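PDB 4Q0W: DNA repair protein RAD2 from Saccharomyces cerevisiae, which is a single-stranded DNA endonuclease essential for the incision step of excision repair of DNA damaged by UV light, bulky adducts or cross-linking agents. Local coordinates for residues A[234-245]-A[308-318]. Numbering follows the deposited sequence.
Sequences IELAQLLGSDYT and FPSVMVYDAYM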
loop_
_atom_site.group_PDB
_atom_site.type_symbol
_atom_site.label_atom_id
_atom_site.label_comp_id
_atom_site.label_asym_id
_atom_site.label_seq_id
_atom_site.Cartn_x
_atom_site.Cartn_y
_atom_site.Cartn_z
ATOM N N ILE A 234 1.844 24.032 -7.514
ATOM C CA ILE A 234 3.016 24.347 -6.715
ATOM C C ILE A 234 2.709 24.038 -5.233
ATOM O O ILE A 234 3.585 23.605 -4.489
ATOM C CB ILE A 234 3.447 25.812 -6.919
ATOM C CG1 ILE A 234 3.896 26.034 -8.361
ATOM C CG2 ILE A 234 4.559 26.207 -5.941
ATOM C CD1 ILE A 234 4.280 27.483 -8.683
ATOM N N GLU A 235 1.458 24.219 -4.812
ATOM C CA GLU A 235 1.114 23.945 -3.414
ATOM C C GLU A 235 0.925 22.452 -3.173
ATOM O O GLU A 235 1.251 21.949 -2.097
ATOM C CB GLU A 235 -0.118 24.747 -2.973
ATOM C CG GLU A 235 0.117 26.276 -2.942
ATOM C CD GLU A 235 -0.793 26.990 -1.932
ATOM O OE1 GLU A 235 -1.926 26.510 -1.688
ATOM O OE2 GLU A 235 -0.370 28.025 -1.370
ATOM N N LEU A 236 0.397 21.740 -4.170
ATOM C CA LEU A 236 0.404 20.272 -4.133
ATOM C C LEU A 236 1.820 19.706 -3.938
ATOM O O LEU A 236 2.022 18.735 -3.195
ATOM C CB LEU A 236 -0.188 19.698 -5.421
ATOM C CG LEU A 236 -1.694 19.628 -5.607
ATOM C CD1 LEU A 236 -2.014 19.118 -7.039
ATOM C CD2 LEU A 236 -2.332 18.713 -4.535
ATOM N N ALA A 237 2.805 20.307 -4.601
ATOM C CA ALA A 237 4.185 19.843 -4.459
ATOM C C ALA A 237 4.581 19.852 -2.978
ATOM O O ALA A 237 5.268 18.944 -2.491
ATOM C CB ALA A 237 5.122 20.705 -5.276
ATOM N N GLN A 238 4.114 20.864 -2.253
ATOM C CA GLN A 238 4.463 20.992 -0.837
ATOM C C GLN A 238 3.718 20.028 0.079
ATOM O O GLN A 238 3.988 19.967 1.284
ATOM C CB GLN A 238 4.271 22.441 -0.384
ATOM C CG GLN A 238 5.284 23.359 -1.046
ATOM C CD GLN A 238 4.919 24.810 -0.921
ATOM O OE1 GLN A 238 5.111 25.421 0.131
ATOM N NE2 GLN A 238 4.383 25.379 -1.998
ATOM N N LEU A 239 2.775 19.276 -0.477
ATOM C CA LEU A 239 2.145 18.205 0.290
ATOM C C LEU A 239 2.762 16.861 -0.116
ATOM O O LEU A 239 3.139 16.040 0.734
ATOM C CB LEU A 239 0.630 18.190 0.051
ATOM C CG LEU A 239 -0.094 19.462 0.483
ATOM C CD1 LEU A 239 -1.556 19.424 0.047
ATOM C CD2 LEU A 239 0.038 19.694 1.993
ATOM N N LEU A 240 2.861 16.668 -1.427
ATOM C CA LEU A 240 3.289 15.409 -2.028
ATOM C C LEU A 240 4.803 15.225 -1.966
ATOM O O LEU A 240 5.293 14.094 -1.854
ATOM C CB LEU A 240 2.840 15.364 -3.492
ATOM C CG LEU A 240 1.325 15.307 -3.695
ATOM C CD1 LEU A 240 0.961 15.523 -5.157
ATOM C CD2 LEU A 240 0.840 13.950 -3.204
ATOM N N GLY A 241 5.534 16.335 -2.043
ATOM C CA GLY A 241 6.985 16.286 -2.146
ATOM C C GLY A 241 7.457 16.406 -3.590
ATOM O O GLY A 241 6.786 15.929 -4.514
ATOM N N SER A 242 8.619 17.036 -3.786
ATOM C CA SER A 242 9.244 17.129 -5.100
ATOM C C SER A 242 10.720 17.380 -4.861
ATOM O O SER A 242 11.194 17.253 -3.731
ATOM C CB SER A 242 8.673 18.297 -5.899
ATOM O OG SER A 242 9.079 19.544 -5.326
ATOM N N ASP A 243 11.438 17.767 -5.908
ATOM C CA ASP A 243 12.846 18.140 -5.756
ATOM C C ASP A 243 13.033 19.374 -4.874
ATOM O O ASP A 243 14.146 19.634 -4.410
ATOM C CB ASP A 243 13.480 18.440 -7.115
ATOM C CG ASP A 243 13.814 17.188 -7.900
ATOM O OD1 ASP A 243 13.875 16.099 -7.281
ATOM O OD2 ASP A 243 14.028 17.308 -9.134
ATOM N N TYR A 244 11.965 20.145 -4.663
ATOM C CA TYR A 244 12.102 21.440 -3.974
ATOM C C TYR A 244 11.512 21.475 -2.572
ATOM O O TYR A 244 11.569 22.515 -1.895
ATOM C CB TYR A 244 11.437 22.559 -4.778
ATOM C CG TYR A 244 12.198 23.019 -5.999
ATOM C CD1 TYR A 244 13.519 22.669 -6.200
ATOM C CD2 TYR A 244 11.589 23.834 -6.942
ATOM C CE1 TYR A 244 14.214 23.097 -7.325
ATOM C CE2 TYR A 244 12.269 24.267 -8.058
ATOM C CZ TYR A 244 13.583 23.894 -8.243
ATOM O OH TYR A 244 14.257 24.331 -9.360
ATOM N N THR A 245 10.921 20.359 -2.152
ATOM C CA THR A 245 10.284 20.257 -0.845
ATOM C C THR A 245 10.059 18.792 -0.550
ATOM O O THR A 245 9.729 18.014 -1.455
ATOM C CB THR A 245 8.910 21.003 -0.802
ATOM O OG1 THR A 245 8.198 20.632 0.383
ATOM C CG2 THR A 245 8.038 20.649 -2.031
ATOM N N PHE A 308 5.519 27.391 5.862
ATOM C CA PHE A 308 4.439 26.648 5.226
ATOM C C PHE A 308 3.231 27.535 4.980
ATOM O O PHE A 308 2.601 27.985 5.926
ATOM C CB PHE A 308 4.036 25.444 6.081
ATOM C CG PHE A 308 3.057 24.532 5.406
ATOM C CD1 PHE A 308 1.684 24.777 5.478
ATOM C CD2 PHE A 308 3.502 23.433 4.698
ATOM C CE1 PHE A 308 0.788 23.944 4.850
ATOM C CE2 PHE A 308 2.608 22.587 4.072
ATOM C CZ PHE A 308 1.248 22.842 4.149
ATOM N N PRO A 309 2.902 27.796 3.707
ATOM C CA PRO A 309 3.653 27.364 2.524
ATOM C C PRO A 309 4.966 28.148 2.396
ATOM O O PRO A 309 5.162 29.179 3.062
ATOM C CB PRO A 309 2.711 27.719 1.373
ATOM C CG PRO A 309 1.950 28.926 1.896
ATOM C CD PRO A 309 1.738 28.636 3.358
ATOM N N SER A 310 5.866 27.641 1.562
ATOM C CA SER A 310 7.194 28.216 1.430
ATOM C C SER A 310 7.257 29.157 0.241
ATOM O O SER A 310 6.986 28.750 -0.897
ATOM C CB SER A 310 8.236 27.105 1.268
ATOM O OG SER A 310 9.478 27.632 0.822
ATOM N N VAL A 311 7.613 30.417 0.485
ATOM C CA VAL A 311 7.829 31.320 -0.637
ATOM C C VAL A 311 9.074 30.904 -1.427
ATOM O O VAL A 311 9.157 31.160 -2.628
ATOM C CB VAL A 311 7.926 32.810 -0.207
ATOM C CG1 VAL A 311 9.158 33.046 0.659
ATOM C CG2 VAL A 311 7.959 33.726 -1.442
ATOM N N MET A 312 10.041 30.264 -0.765
ATOM C CA MET A 312 11.234 29.798 -1.481
ATOM C C MET A 312 10.851 28.755 -2.543
ATOM O O MET A 312 11.377 28.771 -3.656
ATOM C CB MET A 312 12.266 29.189 -0.529
ATOM C CG MET A 312 12.831 30.135 0.514
ATOM S SD MET A 312 13.506 31.644 -0.226
ATOM C CE MET A 312 14.892 31.007 -1.161
ATOM N N VAL A 313 9.957 27.842 -2.182
ATOM C CA VAL A 313 9.451 26.848 -3.128
ATOM C C VAL A 313 8.693 27.559 -4.249
ATOM O O VAL A 313 8.923 27.296 -5.431
ATOM C CB VAL A 313 8.511 25.831 -2.434
ATOM C CG1 VAL A 313 7.811 24.947 -3.465
ATOM C CG2 VAL A 313 9.282 24.968 -1.413
ATOM N N TYR A 314 7.782 28.458 -3.869
ATOM C CA TYR A 314 6.967 29.188 -4.837
ATOM C C TYR A 314 7.826 30.011 -5.797
ATOM O O TYR A 314 7.635 29.981 -7.036
ATOM C CB TYR A 314 5.964 30.075 -4.087
ATOM C CG TYR A 314 4.940 30.738 -4.967
ATOM C CD1 TYR A 314 3.978 29.994 -5.629
ATOM C CD2 TYR A 314 4.930 32.110 -5.136
ATOM C CE1 TYR A 314 3.035 30.602 -6.436
ATOM C CE2 TYR A 314 3.999 32.726 -5.947
ATOM C CZ TYR A 314 3.052 31.967 -6.589
ATOM O OH TYR A 314 2.116 32.577 -7.388
ATOM N N ASP A 315 8.797 30.727 -5.242
ATOM C CA ASP A 315 9.691 31.516 -6.075
ATOM C C ASP A 315 10.535 30.642 -7.008
ATOM O O ASP A 315 10.808 31.030 -8.143
ATOM C CB ASP A 315 10.599 32.385 -5.217
ATOM C CG ASP A 315 11.552 33.225 -6.053
ATOM O OD1 ASP A 315 11.100 34.225 -6.652
ATOM O OD2 ASP A 315 12.750 32.887 -6.119
ATOM N N ALA A 316 10.956 29.470 -6.528
ATOM C CA ALA A 316 11.832 28.599 -7.318
ATOM C C ALA A 316 11.099 28.058 -8.546
ATOM O O ALA A 316 11.695 27.875 -9.617
ATOM C CB ALA A 316 12.365 27.446 -6.466
ATOM N N TYR A 317 9.807 27.788 -8.385
ATOM C CA TYR A 317 8.990 27.353 -9.513
ATOM C C TYR A 317 8.529 28.507 -10.398
ATOM O O TYR A 317 8.465 28.367 -11.623
ATOM C CB TYR A 317 7.774 26.577 -9.014
ATOM C CG TYR A 317 8.074 25.156 -8.581
ATOM C CD1 TYR A 317 8.631 24.232 -9.471
ATOM C CD2 TYR A 317 7.779 24.725 -7.293
ATOM C CE1 TYR A 317 8.899 22.917 -9.073
ATOM C CE2 TYR A 317 8.034 23.416 -6.889
ATOM C CZ TYR A 317 8.592 22.519 -7.783
ATOM O OH TYR A 317 8.840 21.224 -7.385
ATOM N N MET A 318 8.186 29.640 -9.783
ATOM C CA MET A 318 7.677 30.799 -10.534
ATOM C C MET A 318 8.766 31.619 -11.220
ATOM O O MET A 318 8.523 32.224 -12.264
ATOM C CB MET A 318 6.850 31.721 -9.631
ATOM C CG MET A 318 5.525 31.127 -9.223
ATOM S SD MET A 318 4.533 30.703 -10.660
ATOM C CE MET A 318 4.360 32.307 -11.451
HETATM O O HOH W 1 4.124 28.264 -1.902
HETATM O O HOH W 2 14.231 27.244 -9.389
#
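Ile234 and Val313 lie on helix segments whose axes run 128° apart in N-to-C direction and approach to 10.1 Å, while the loop after the first helix carries Tyr244 back against the second. Ile234 fits as a knob into the hole formed by Val313, Tyr314, Tyr317 and Met318: its CD1 reaches Tyr317 CB at 3.6 Å, and its CG2, set anti to the backbone N by chi1 -65°, meets the edge of the Tyr314 ring. Further along, Gln238 extends its amide to the start of helix 311-318, where OE1 accepts from Ser310 N at 2.7 Å in a nearly straight bond. Its NE2 donates to Ile234 O and to a water that also bonds Ser310 O, so both ends of the buried amide are engaged and its flip is fixed. Ser310 is the N-cap, its OG accepting from Val313 N.

The loop 241-245 belongs to the I-domain of this XPG/RAD2 nuclease core and holds Asp243, probably a magnesium ligand, which packs on a phosphate of the bound DNA. Ser242 OG closes an ST turn by accepting from Tyr244 N, and shares a 2.7 Å hydrogen bond with Tyr317 OH, meeting that ring at its edge; Tyr317 OH also bonds Asp194 weakly. Tyr244 CD2 sits over one face of Tyr317, 3.4 Å from Tyr317 CZ, and the two rings meet obliquely, planes at 50°. Beyond it, Tyr244 CE2 touches Ala316 CB at 3.6 Å, and a water links Tyr244 OH to Ala316 O.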